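Local coordinates for protein putative chorismate mutase (Yersinia pestis biovar Microtus str. 91001, PDB 2GBB) that catalyses the Claisen rearrangement of chorismate to prephenate as a secreted, all-helical chorismate mutase and may play some role in pathogenicity, at residues D19-K24 with A71-Y76; L14-D19 with A98-L103; P8-R13 with N131-H136. One frame throughout, in Å; residues are numbered along the deposited sequence.

Contact 1. Residues D19-K24 with A71-Y76; sequences DVAGYK and AIQYRY. With CIT (citric acid), chain J; SO4 (sulfate ion), chain F.
Lys24 and Gln73 meet through their polar ends, and this pair carries the one hydrogen bond between segments 19-24 and 71-76. Lys24 NZ donates to Gln73 OE1 over 2.8 Å, lying in the carbonyl plane on a lone pair, with a C=O...N angle of 127°. The lysine chain, fully extended beyond CG, stands out from its helix and carries the ammonium group to the amide. NZ also donates to the backbone O of Ile31, its strongest polar partner, so two protein oxygens fix its position.

The same two groups hold a citrate, probably taken up from the crystallisation liquor. Gln73 NE2 reaches CIT O6 at 3.1 Å in a nearly straight bond (168°), whereas the bond from Lys24 NZ to that oxygen is weak. With OE1 committed to the lysine, the amide is oriented to present its NH2 to the ligand. Both residues probably help bind the substrate; Arg13 and Arg97 bind the citrate too, consistent with a pocket made for an anion.

Apolar contact comes from Ala21, whose CB sits against the backbone of the partner helix, 3.7 Å from Gln73 CA, and touches Tyr76 CB at 3.9 Å. Val20 places CG1 anti to its backbone N, and this methyl lies against the amide oxygen, 3.5 Å from Gln73 OE1, beside the Lys24 hydrogen bond. Tyr76 OH turns elsewhere, to a sulfate at the edge of its ring.

The two short segments cross at -51° with axes 8.7 Å apart, an approach compatible with the alanine at the crossing. Val20 leans on Val96 and Ile100 of helix 93-117, while Arg75 pairs with Asp79 of the second subunit.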
loop_
_atom_site.group_PDB
_atom_site.type_symbol
_atom_site.label_atom_id
_atom_site.label_comp_id
_atom_site.label_asym_id
_atom_site.label_seq_id
_atom_site.Cartn_x
_atom_site.Cartn_y
_atom_site.Cartn_z
ATOM N N ASP A 19 -10.485 -7.507 -4.310
ATOM C CA ASP A 19 -10.181 -8.877 -4.765
ATOM C C ASP A 19 -8.842 -8.993 -5.464
ATOM O O ASP A 19 -8.167 -10.024 -5.297
ATOM C CB ASP A 19 -11.223 -9.388 -5.736
ATOM C CG ASP A 19 -12.532 -9.748 -5.028
ATOM O OD1 ASP A 19 -12.556 -10.733 -4.292
ATOM O OD2 ASP A 19 -13.497 -9.008 -5.172
ATOM N N VAL A 20 -8.486 -7.980 -6.269
ATOM C CA VAL A 20 -7.203 -8.016 -6.998
ATOM C C VAL A 20 -6.071 -7.943 -5.989
ATOM O O VAL A 20 -5.138 -8.711 -6.061
ATOM C CB VAL A 20 -7.091 -6.878 -8.063
ATOM C CG1 VAL A 20 -5.721 -6.930 -8.795
ATOM C CG2 VAL A 20 -8.267 -6.936 -9.107
ATOM N N ALA A 21 -6.203 -7.052 -4.989
ATOM C CA ALA A 21 -5.234 -6.901 -3.904
ATOM C C ALA A 21 -5.076 -8.215 -3.163
ATOM O O ALA A 21 -3.945 -8.598 -2.810
ATOM C CB ALA A 21 -5.699 -5.803 -2.909
ATOM N N GLY A 22 -6.206 -8.880 -2.886
ATOM C CA GLY A 22 -6.179 -10.170 -2.156
ATOM C C GLY A 22 -5.495 -11.261 -2.951
ATOM O O GLY A 22 -4.727 -12.044 -2.384
ATOM N N TYR A 23 -5.792 -11.351 -4.251
ATOM C CA TYR A 23 -5.098 -12.266 -5.200
ATOM C C TYR A 23 -3.569 -12.038 -5.163
ATOM O O TYR A 23 -2.737 -12.982 -5.050
ATOM C CB TYR A 23 -5.676 -12.029 -6.630
ATOM C CG TYR A 23 -4.713 -12.445 -7.722
ATOM C CD1 TYR A 23 -4.574 -13.787 -8.059
ATOM C CD2 TYR A 23 -3.884 -11.496 -8.368
ATOM C CE1 TYR A 23 -3.668 -14.205 -9.004
ATOM C CE2 TYR A 23 -2.940 -11.905 -9.322
ATOM C CZ TYR A 23 -2.875 -13.271 -9.649
ATOM O OH TYR A 23 -1.974 -13.761 -10.560
ATOM N N LYS A 24 -3.172 -10.765 -5.211
ATOM C CA LYS A 24 -1.758 -10.422 -5.207
ATOM C C LYS A 24 -1.070 -10.765 -3.871
ATOM O O LYS A 24 0.019 -11.327 -3.837
ATOM C CB LYS A 24 -1.602 -8.939 -5.595
ATOM C CG LYS A 24 -1.831 -8.737 -7.125
ATOM C CD LYS A 24 -1.844 -7.220 -7.509
ATOM C CE LYS A 24 -2.097 -6.994 -9.013
ATOM N NZ LYS A 24 -2.080 -5.433 -9.179
ATOM N N ALA A 71 -3.735 2.463 -5.737
ATOM C CA ALA A 71 -3.788 3.116 -4.428
ATOM C C ALA A 71 -4.608 2.232 -3.450
ATOM O O ALA A 71 -4.199 1.944 -2.325
ATOM C CB ALA A 71 -4.362 4.555 -4.562
ATOM N N ILE A 72 -5.754 1.760 -3.907
ATOM C CA ILE A 72 -6.628 0.915 -3.105
ATOM C C ILE A 72 -5.934 -0.373 -2.679
ATOM O O ILE A 72 -5.983 -0.785 -1.487
ATOM C CB ILE A 72 -7.885 0.574 -3.907
ATOM C CG1 ILE A 72 -8.799 1.813 -4.000
ATOM C CG2 ILE A 72 -8.569 -0.649 -3.294
ATOM C CD1 ILE A 72 -10.035 1.612 -4.882
ATOM N N GLN A 73 -5.300 -1.018 -3.671
ATOM C CA GLN A 73 -4.613 -2.277 -3.463
ATOM C C GLN A 73 -3.459 -2.120 -2.494
ATOM O O GLN A 73 -3.285 -2.947 -1.622
ATOM C CB GLN A 73 -4.087 -2.833 -4.776
ATOM C CG GLN A 73 -5.196 -3.211 -5.800
ATOM C CD GLN A 73 -4.556 -3.558 -7.130
ATOM O OE1 GLN A 73 -3.738 -4.547 -7.097
ATOM N NE2 GLN A 73 -4.715 -2.850 -8.156
ATOM N N TYR A 74 -2.668 -1.068 -2.669
ATOM C CA TYR A 74 -1.542 -0.825 -1.762
ATOM C C TYR A 74 -1.989 -0.713 -0.288
ATOM O O TYR A 74 -1.375 -1.287 0.615
ATOM C CB TYR A 74 -0.878 0.496 -2.143
ATOM C CG TYR A 74 0.193 0.388 -3.219
ATOM C CD1 TYR A 74 1.182 -0.593 -3.152
ATOM C CD2 TYR A 74 0.164 1.260 -4.346
ATOM C CE1 TYR A 74 2.170 -0.701 -4.147
ATOM C CE2 TYR A 74 1.124 1.171 -5.338
ATOM C CZ TYR A 74 2.100 0.202 -5.238
ATOM O OH TYR A 74 3.006 0.169 -6.237
ATOM N N ARG A 75 -3.082 0.031 -0.100
ATOM C CA ARG A 75 -3.690 0.273 1.176
ATOM C C ARG A 75 -4.197 -1.011 1.800
ATOM O O ARG A 75 -3.962 -1.226 2.987
ATOM C CB ARG A 75 -4.770 1.343 1.030
ATOM C CG ARG A 75 -4.134 2.715 0.979
ATOM C CD ARG A 75 -5.117 3.902 0.760
ATOM N NE ARG A 75 -4.318 5.092 0.437
ATOM C CZ ARG A 75 -4.547 5.923 -0.580
ATOM N NH1 ARG A 75 -5.597 5.722 -1.386
ATOM N NH2 ARG A 75 -3.712 6.958 -0.806
ATOM N N TYR A 76 -4.813 -1.901 0.993
ATOM C CA TYR A 76 -5.190 -3.206 1.478
ATOM C C TYR A 76 -3.993 -4.018 1.868
ATOM O O TYR A 76 -4.027 -4.701 2.914
ATOM C CB TYR A 76 -6.072 -3.991 0.480
ATOM C CG TYR A 76 -7.574 -3.634 0.611
ATOM C CD1 TYR A 76 -8.328 -4.080 1.719
ATOM C CD2 TYR A 76 -8.186 -2.814 -0.328
ATOM C CE1 TYR A 76 -9.708 -3.739 1.856
ATOM C CE2 TYR A 76 -9.546 -2.509 -0.261
ATOM C CZ TYR A 76 -10.306 -2.944 0.865
ATOM O OH TYR A 76 -11.651 -2.597 0.947
HETATM C C1 CIT J . -5.560 -5.532 -12.260
HETATM O O1 CIT J . -6.334 -6.266 -12.924
HETATM O O2 CIT J . -4.431 -5.949 -11.913
HETATM C C2 CIT J . -5.985 -4.129 -11.872
HETATM C C3 CIT J . -5.135 -3.067 -12.568
HETATM O O7 CIT J . -5.136 -3.256 -14.022
HETATM C C4 CIT J . -5.735 -1.702 -12.237
HETATM C C5 CIT J . -6.893 -1.390 -13.164
HETATM O O3 CIT J . -7.183 -2.188 -14.113
HETATM O O4 CIT J . -7.570 -0.325 -12.997
HETATM C C6 CIT J . -3.662 -3.158 -12.137
HETATM O O5 CIT J . -2.775 -3.281 -13.042
HETATM O O6 CIT J . -3.326 -3.154 -10.916
HETATM S S SO4 F . -13.941 -3.597 3.437
HETATM O O1 SO4 F . -12.595 -3.748 2.921
HETATM O O2 SO4 F . -14.777 -4.633 2.847
HETATM O O3 SO4 F . -13.918 -3.737 4.893
HETATM O O4 SO4 F . -14.471 -2.279 3.112
#

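Contact 2. Residues L14-D19 with A98-L103; sequences LSYMKD and ANIGEL. With SO4 (sulfate ion), chain F.
In the all-helical chorismate mutase fold, the turn between helices 7-14 and 17-26 packs against helix 93-117, and Tyr16 and Ile100 lead this contact. A type I beta turn runs from Leu14 to Met17, with Met17 N bonded to Leu14 O, and it presents Tyr16 to the neighbouring helix.

The Tyr16 ring is touched from several directions. Asn99 lays CB over one face, a CH-pi contact 4.1 Å from the ring centroid and 20° off the normal, and its amide is only 13° from parallel to the ring. Leu103 instead brings CD2 to the ring edge, 3.8 Å from Tyr16 CE2. Nearer the backbone, Ile100 CG1 lies 3.6 Å from Tyr16 CB, the two side chains running antiparallel alongside one another.

No hydrogen bond crosses between the segments, so the contact rests on carbon surfaces. Lys18 is directed elsewhere, to a sulfate and to Glu85. Met17, present as selenomethionine, reaches inward near the bound citrate and touches Ala69 and Ile72 of helix 55-82. Its chain bends at chi2 (-54°), which brings the terminal methyl CE to 3.8 Å from Ile100 CD1.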
loop_
_atom_site.group_PDB
_atom_site.type_symbol
_atom_site.label_atom_id
_atom_site.label_comp_id
_atom_site.label_asym_id
_atom_site.label_seq_id
_atom_site.Cartn_x
_atom_site.Cartn_y
_atom_site.Cartn_z
ATOM N N LEU A 14 -13.985 0.083 -9.445
ATOM C CA LEU A 14 -13.060 0.163 -8.306
ATOM C C LEU A 14 -13.477 -0.759 -7.123
ATOM O O LEU A 14 -12.660 -1.135 -6.307
ATOM C CB LEU A 14 -12.902 1.643 -7.868
ATOM C CG LEU A 14 -12.115 2.618 -8.765
ATOM C CD1 LEU A 14 -12.266 4.077 -8.276
ATOM C CD2 LEU A 14 -10.625 2.272 -8.788
ATOM N N SER A 15 -14.741 -1.189 -7.069
ATOM C CA SER A 15 -15.182 -2.154 -6.023
ATOM C C SER A 15 -14.533 -3.561 -6.151
ATOM O O SER A 15 -14.592 -4.323 -5.233
ATOM C CB SER A 15 -16.709 -2.313 -6.020
ATOM O OG SER A 15 -17.110 -2.909 -7.242
ATOM N N TYR A 16 -13.967 -3.899 -7.298
ATOM C CA TYR A 16 -13.267 -5.166 -7.523
ATOM C C TYR A 16 -11.810 -5.191 -7.075
ATOM O O TYR A 16 -11.168 -6.211 -7.143
ATOM C CB TYR A 16 -13.325 -5.542 -9.017
ATOM C CG TYR A 16 -14.716 -5.969 -9.372
ATOM C CD1 TYR A 16 -15.216 -7.184 -8.892
ATOM C CD2 TYR A 16 -15.568 -5.141 -10.112
ATOM C CE1 TYR A 16 -16.544 -7.580 -9.133
ATOM C CE2 TYR A 16 -16.905 -5.550 -10.389
ATOM C CZ TYR A 16 -17.372 -6.758 -9.880
ATOM O OH TYR A 16 -18.692 -7.175 -10.108
HETATM N N MSE A 17 -11.276 -4.068 -6.647
HETATM C CA MSE A 17 -9.831 -3.972 -6.470
HETATM C C MSE A 17 -9.346 -4.587 -5.163
HETATM O O MSE A 17 -8.174 -4.986 -5.035
HETATM C CB MSE A 17 -9.402 -2.521 -6.598
HETATM C CG MSE A 17 -9.684 -1.967 -7.999
HETATM SE SE MSE A 17 -8.904 -3.084 -9.392
HETATM C CE MSE A 17 -9.743 -2.188 -10.821
ATOM N N LYS A 18 -10.264 -4.702 -4.206
ATOM C CA LYS A 18 -9.977 -5.479 -3.004
ATOM C C LYS A 18 -9.694 -6.924 -3.403
ATOM O O LYS A 18 -8.728 -7.489 -2.914
ATOM C CB LYS A 18 -11.077 -5.384 -1.935
ATOM C CG LYS A 18 -10.689 -6.134 -0.622
ATOM C CD LYS A 18 -11.895 -6.329 0.274
ATOM C CE LYS A 18 -11.526 -6.926 1.652
ATOM N NZ LYS A 18 -12.764 -6.802 2.525
ATOM N N ASP A 19 -10.485 -7.507 -4.310
ATOM C CA ASP A 19 -10.181 -8.877 -4.765
ATOM C C ASP A 19 -8.842 -8.993 -5.464
ATOM O O ASP A 19 -8.167 -10.024 -5.297
ATOM C CB ASP A 19 -11.223 -9.388 -5.736
ATOM C CG ASP A 19 -12.532 -9.748 -5.028
ATOM O OD1 ASP A 19 -12.556 -10.733 -4.292
ATOM O OD2 ASP A 19 -13.497 -9.008 -5.172
ATOM N N ALA A 98 -12.530 -10.119 -15.792
ATOM C CA ALA A 98 -13.563 -10.044 -16.843
ATOM C C ALA A 98 -14.623 -9.022 -16.442
ATOM O O ALA A 98 -15.054 -8.202 -17.264
ATOM C CB ALA A 98 -14.203 -11.418 -17.138
ATOM N N ASN A 99 -15.028 -9.051 -15.186
ATOM C CA ASN A 99 -15.916 -8.043 -14.631
ATOM C C ASN A 99 -15.389 -6.618 -14.732
ATOM O O ASN A 99 -16.121 -5.687 -15.073
ATOM C CB ASN A 99 -16.216 -8.367 -13.181
ATOM C CG ASN A 99 -17.450 -9.262 -13.024
ATOM O OD1 ASN A 99 -18.460 -9.074 -13.703
ATOM N ND2 ASN A 99 -17.373 -10.209 -12.120
ATOM N N ILE A 100 -14.098 -6.466 -14.462
ATOM C CA ILE A 100 -13.435 -5.167 -14.552
ATOM C C ILE A 100 -13.460 -4.694 -16.014
ATOM O O ILE A 100 -13.776 -3.549 -16.284
ATOM C CB ILE A 100 -11.986 -5.267 -13.971
ATOM C CG1 ILE A 100 -12.022 -5.380 -12.421
ATOM C CG2 ILE A 100 -11.102 -4.113 -14.399
ATOM C CD1 ILE A 100 -10.619 -5.768 -11.803
ATOM N N GLY A 101 -13.127 -5.589 -16.940
ATOM C CA GLY A 101 -13.005 -5.263 -18.353
ATOM C C GLY A 101 -14.384 -4.886 -18.883
ATOM O O GLY A 101 -14.526 -3.923 -19.650
ATOM N N GLU A 102 -15.390 -5.632 -18.430
ATOM C CA GLU A 102 -16.792 -5.367 -18.751
ATOM C C GLU A 102 -17.167 -3.957 -18.322
ATOM O O GLU A 102 -17.735 -3.182 -19.092
ATOM C CB GLU A 102 -17.651 -6.414 -18.069
ATOM C CG GLU A 102 -19.136 -6.455 -18.453
ATOM C CD GLU A 102 -19.791 -7.832 -18.124
ATOM O OE1 GLU A 102 -20.907 -8.091 -18.696
ATOM O OE2 GLU A 102 -19.192 -8.631 -17.307
ATOM N N LEU A 103 -16.796 -3.595 -17.106
ATOM C CA LEU A 103 -17.136 -2.276 -16.572
ATOM C C LEU A 103 -16.379 -1.172 -17.290
ATOM O O LEU A 103 -16.909 -0.077 -17.572
ATOM C CB LEU A 103 -16.852 -2.223 -15.070
ATOM C CG LEU A 103 -17.916 -2.256 -13.977
ATOM C CD1 LEU A 103 -19.239 -1.616 -14.414
ATOM C CD2 LEU A 103 -18.153 -3.615 -13.379
HETATM S S SO4 F . -13.941 -3.597 3.437
HETATM O O1 SO4 F . -12.595 -3.748 2.921
HETATM O O2 SO4 F . -14.777 -4.633 2.847
HETATM O O3 SO4 F . -13.918 -3.737 4.893
HETATM O O4 SO4 F . -14.471 -2.279 3.112
#

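Contact 3. Residues P8-R13 with N131-H136; sequences PLINER and NTIRQH. With SO4 (sulfate ion), chain H.
Asn11 faces the chain that leaves helix 126-132, and its side chain carries the polar part of the contact. CB rests 3.6 Å from Thr132 O and close to Ile133 CA. With CG anti to the backbone N, the amide extends toward the 131-136 segment; Asn11 CG itself lies between Gln135 NE2 (3.3 Å) and Thr132 O (3.4 Å). OD1 is the acceptor for two donors. Gln135 NE2 gives the better bond, 2.9 Å to Asn11 OD1 with an N-H...O angle of 147°. It approaches from above the carbonyl plane, 50° out of it, and the two amide planes are 34° apart. The backbone N of Arg134 adds a weak, bent bond to the same OD1, 3.2 Å long. The other branch, ND2, lies alongside Gln135 NE2 without bonding to it.

Ile133 is the first residue to leave helical geometry, and the Asn11 bonds join the chain just beyond helix 126-132 to helix 7-14 of the all-helical chorismate mutase fold. Gln135 reaches back to helix 7-14 through a chain bent at chi2.

Hydrophobic contacts flank the amide pair. Ile10 CG2 meets Ile133 CD1 at 3.8 Å, and Ile133 continues onto Ala7 and Leu14. Thr132 turns its methyl CG2 to the N-terminal end of segment 8-13, 3.8 Å from Pro8 N, while its hydroxyl bonds to His128 O within its own helix. Arg13, which probably binds the substrate, points its guanidinium away from this contact to the citrate. At the far end, Asn131 ND2 donates to a sulfate oxygen, O4, at 2.6 Å.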
loop_
_atom_site.group_PDB
_atom_site.type_symbol
_atom_site.label_atom_id
_atom_site.label_comp_id
_atom_site.label_asym_id
_atom_site.label_seq_id
_atom_site.Cartn_x
_atom_site.Cartn_y
_atom_site.Cartn_z
ATOM N N PRO A 8 -21.103 6.199 -11.404
ATOM C CA PRO A 8 -21.538 4.919 -10.823
ATOM C C PRO A 8 -20.776 3.725 -11.394
ATOM O O PRO A 8 -20.440 2.767 -10.669
ATOM C CB PRO A 8 -23.023 4.851 -11.204
ATOM C CG PRO A 8 -23.478 6.314 -11.295
ATOM C CD PRO A 8 -22.249 6.979 -11.930
ATOM N N LEU A 9 -20.468 3.800 -12.676
ATOM C CA LEU A 9 -19.690 2.758 -13.362
ATOM C C LEU A 9 -18.241 2.742 -12.917
ATOM O O LEU A 9 -17.679 1.673 -12.688
ATOM C CB LEU A 9 -19.809 2.910 -14.891
ATOM C CG LEU A 9 -21.275 2.935 -15.401
ATOM C CD1 LEU A 9 -21.449 3.610 -16.760
ATOM C CD2 LEU A 9 -21.846 1.516 -15.454
ATOM N N ILE A 10 -17.645 3.917 -12.781
ATOM C CA ILE A 10 -16.270 4.025 -12.327
ATOM C C ILE A 10 -16.148 3.505 -10.888
ATOM O O ILE A 10 -15.253 2.706 -10.550
ATOM C CB ILE A 10 -15.842 5.492 -12.404
ATOM C CG1 ILE A 10 -15.724 5.934 -13.886
ATOM C CG2 ILE A 10 -14.597 5.726 -11.598
ATOM C CD1 ILE A 10 -15.419 7.445 -14.072
ATOM N N ASN A 11 -17.108 3.909 -10.053
ATOM C CA ASN A 11 -17.213 3.337 -8.719
ATOM C C ASN A 11 -17.288 1.810 -8.648
ATOM O O ASN A 11 -16.579 1.200 -7.848
ATOM C CB ASN A 11 -18.378 3.988 -7.946
ATOM C CG ASN A 11 -18.468 3.484 -6.532
ATOM O OD1 ASN A 11 -17.664 3.859 -5.696
ATOM N ND2 ASN A 11 -19.417 2.584 -6.272
ATOM N N GLU A 12 -18.162 1.199 -9.440
ATOM C CA GLU A 12 -18.280 -0.271 -9.508
ATOM C C GLU A 12 -17.007 -0.940 -10.018
ATOM O O GLU A 12 -16.641 -2.002 -9.522
ATOM C CB GLU A 12 -19.455 -0.682 -10.415
ATOM C CG GLU A 12 -20.873 -0.188 -9.996
ATOM C CD GLU A 12 -21.830 -0.031 -11.197
ATOM O OE1 GLU A 12 -22.746 0.845 -11.173
ATOM O OE2 GLU A 12 -21.662 -0.784 -12.178
ATOM N N ARG A 13 -16.337 -0.344 -11.011
ATOM C CA ARG A 13 -15.021 -0.869 -11.446
ATOM C C ARG A 13 -14.059 -0.984 -10.222
ATOM O O ARG A 13 -13.448 -2.016 -9.971
ATOM C CB ARG A 13 -14.416 0.013 -12.545
ATOM C CG ARG A 13 -13.226 -0.689 -13.304
ATOM C CD ARG A 13 -12.732 0.075 -14.548
ATOM N NE ARG A 13 -11.680 -0.686 -15.225
ATOM C CZ ARG A 13 -10.403 -0.741 -14.835
ATOM N NH1 ARG A 13 -9.986 -0.030 -13.790
ATOM N NH2 ARG A 13 -9.536 -1.516 -15.503
ATOM N N ASN A 131 -18.947 12.369 -4.252
ATOM C CA ASN A 131 -20.055 11.765 -3.506
ATOM C C ASN A 131 -20.448 10.384 -4.019
ATOM O O ASN A 131 -21.088 9.604 -3.286
ATOM C CB ASN A 131 -21.290 12.697 -3.510
ATOM C CG ASN A 131 -21.042 14.030 -2.769
ATOM O OD1 ASN A 131 -20.106 14.160 -1.953
ATOM N ND2 ASN A 131 -21.884 15.030 -3.061
ATOM N N THR A 132 -20.067 10.083 -5.266
ATOM C CA THR A 132 -20.508 8.856 -5.937
ATOM C C THR A 132 -19.409 7.808 -5.931
ATOM O O THR A 132 -19.674 6.621 -5.807
ATOM C CB THR A 132 -20.914 9.111 -7.422
ATOM O OG1 THR A 132 -21.841 10.190 -7.485
ATOM C CG2 THR A 132 -21.534 7.860 -8.054
ATOM N N ILE A 133 -18.173 8.247 -6.111
ATOM C CA ILE A 133 -17.080 7.306 -6.134
ATOM C C ILE A 133 -16.502 7.294 -4.721
ATOM O O ILE A 133 -15.656 8.107 -4.376
ATOM C CB ILE A 133 -16.014 7.674 -7.203
ATOM C CG1 ILE A 133 -16.660 7.785 -8.599
ATOM C CG2 ILE A 133 -14.922 6.614 -7.225
ATOM C CD1 ILE A 133 -15.883 8.627 -9.589
ATOM N N ARG A 134 -17.044 6.400 -3.899
ATOM C CA ARG A 134 -16.559 6.173 -2.544
ATOM C C ARG A 134 -16.309 4.675 -2.330
ATOM O O ARG A 134 -17.193 3.849 -2.552
ATOM C CB ARG A 134 -17.522 6.733 -1.462
ATOM C CG ARG A 134 -18.967 7.067 -1.853
ATOM C CD ARG A 134 -19.746 7.747 -0.652
ATOM N NE ARG A 134 -19.827 6.908 0.570
ATOM C CZ ARG A 134 -19.157 7.139 1.709
ATOM N NH1 ARG A 134 -18.363 8.206 1.828
ATOM N NH2 ARG A 134 -19.278 6.300 2.747
ATOM N N GLN A 135 -15.086 4.330 -1.957
ATOM C CA GLN A 135 -14.733 2.948 -1.625
ATOM C C GLN A 135 -13.775 3.034 -0.434
ATOM O O GLN A 135 -13.052 4.025 -0.263
ATOM C CB GLN A 135 -14.002 2.198 -2.771
ATOM C CG GLN A 135 -14.729 1.906 -4.110
ATOM C CD GLN A 135 -15.894 0.922 -3.991
ATOM O OE1 GLN A 135 -15.849 -0.072 -3.233
ATOM N NE2 GLN A 135 -16.959 1.196 -4.750
ATOM N N HIS A 136 -13.781 1.993 0.394
ATOM C CA HIS A 136 -12.760 1.837 1.400
ATOM C C HIS A 136 -11.375 1.946 0.716
ATOM O O HIS A 136 -11.169 1.446 -0.399
ATOM C CB HIS A 136 -12.935 0.503 2.118
ATOM C CG HIS A 136 -12.034 0.335 3.303
ATOM N ND1 HIS A 136 -12.008 1.229 4.356
ATOM C CD2 HIS A 136 -11.125 -0.624 3.598
ATOM C CE1 HIS A 136 -11.119 0.823 5.247
ATOM N NE2 HIS A 136 -10.569 -0.297 4.810
HETATM S S SO4 H . -24.206 14.818 -5.789
HETATM O O1 SO4 H . -24.037 15.977 -6.671
HETATM O O2 SO4 H . -25.513 14.204 -6.074
HETATM O O3 SO4 H . -23.177 13.832 -6.072
HETATM O O4 SO4 H . -24.100 15.201 -4.384
#

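How the contacts relate
Along the chain, contact 1 is nested inside contact 2 and contact 2 inside contact 3. Contacts 1 and 2 share Asp19 and helix 17-26, with centres 12 Å apart; Val20 CG2 touches Ile100 CD1 at 3.8 Å, and Tyr76 and Lys18 hold one sulfate between them. Contacts 2 and 3 have centres 11 Å apart and are joined where Leu14 CD1 meets Ile133 CG2 at 3.8 Å. The centres of contacts 1 and 3 are 16 Å apart, yet Tyr76 OH and His136 CD2 touch at 3.3 Å. The citrate pocket draws on all three: Lys24 and Gln73 from contact 1, Arg13 from contact 3, and Met17 of contact 2 about 4 Å away between nearest side-chain and ligand atoms.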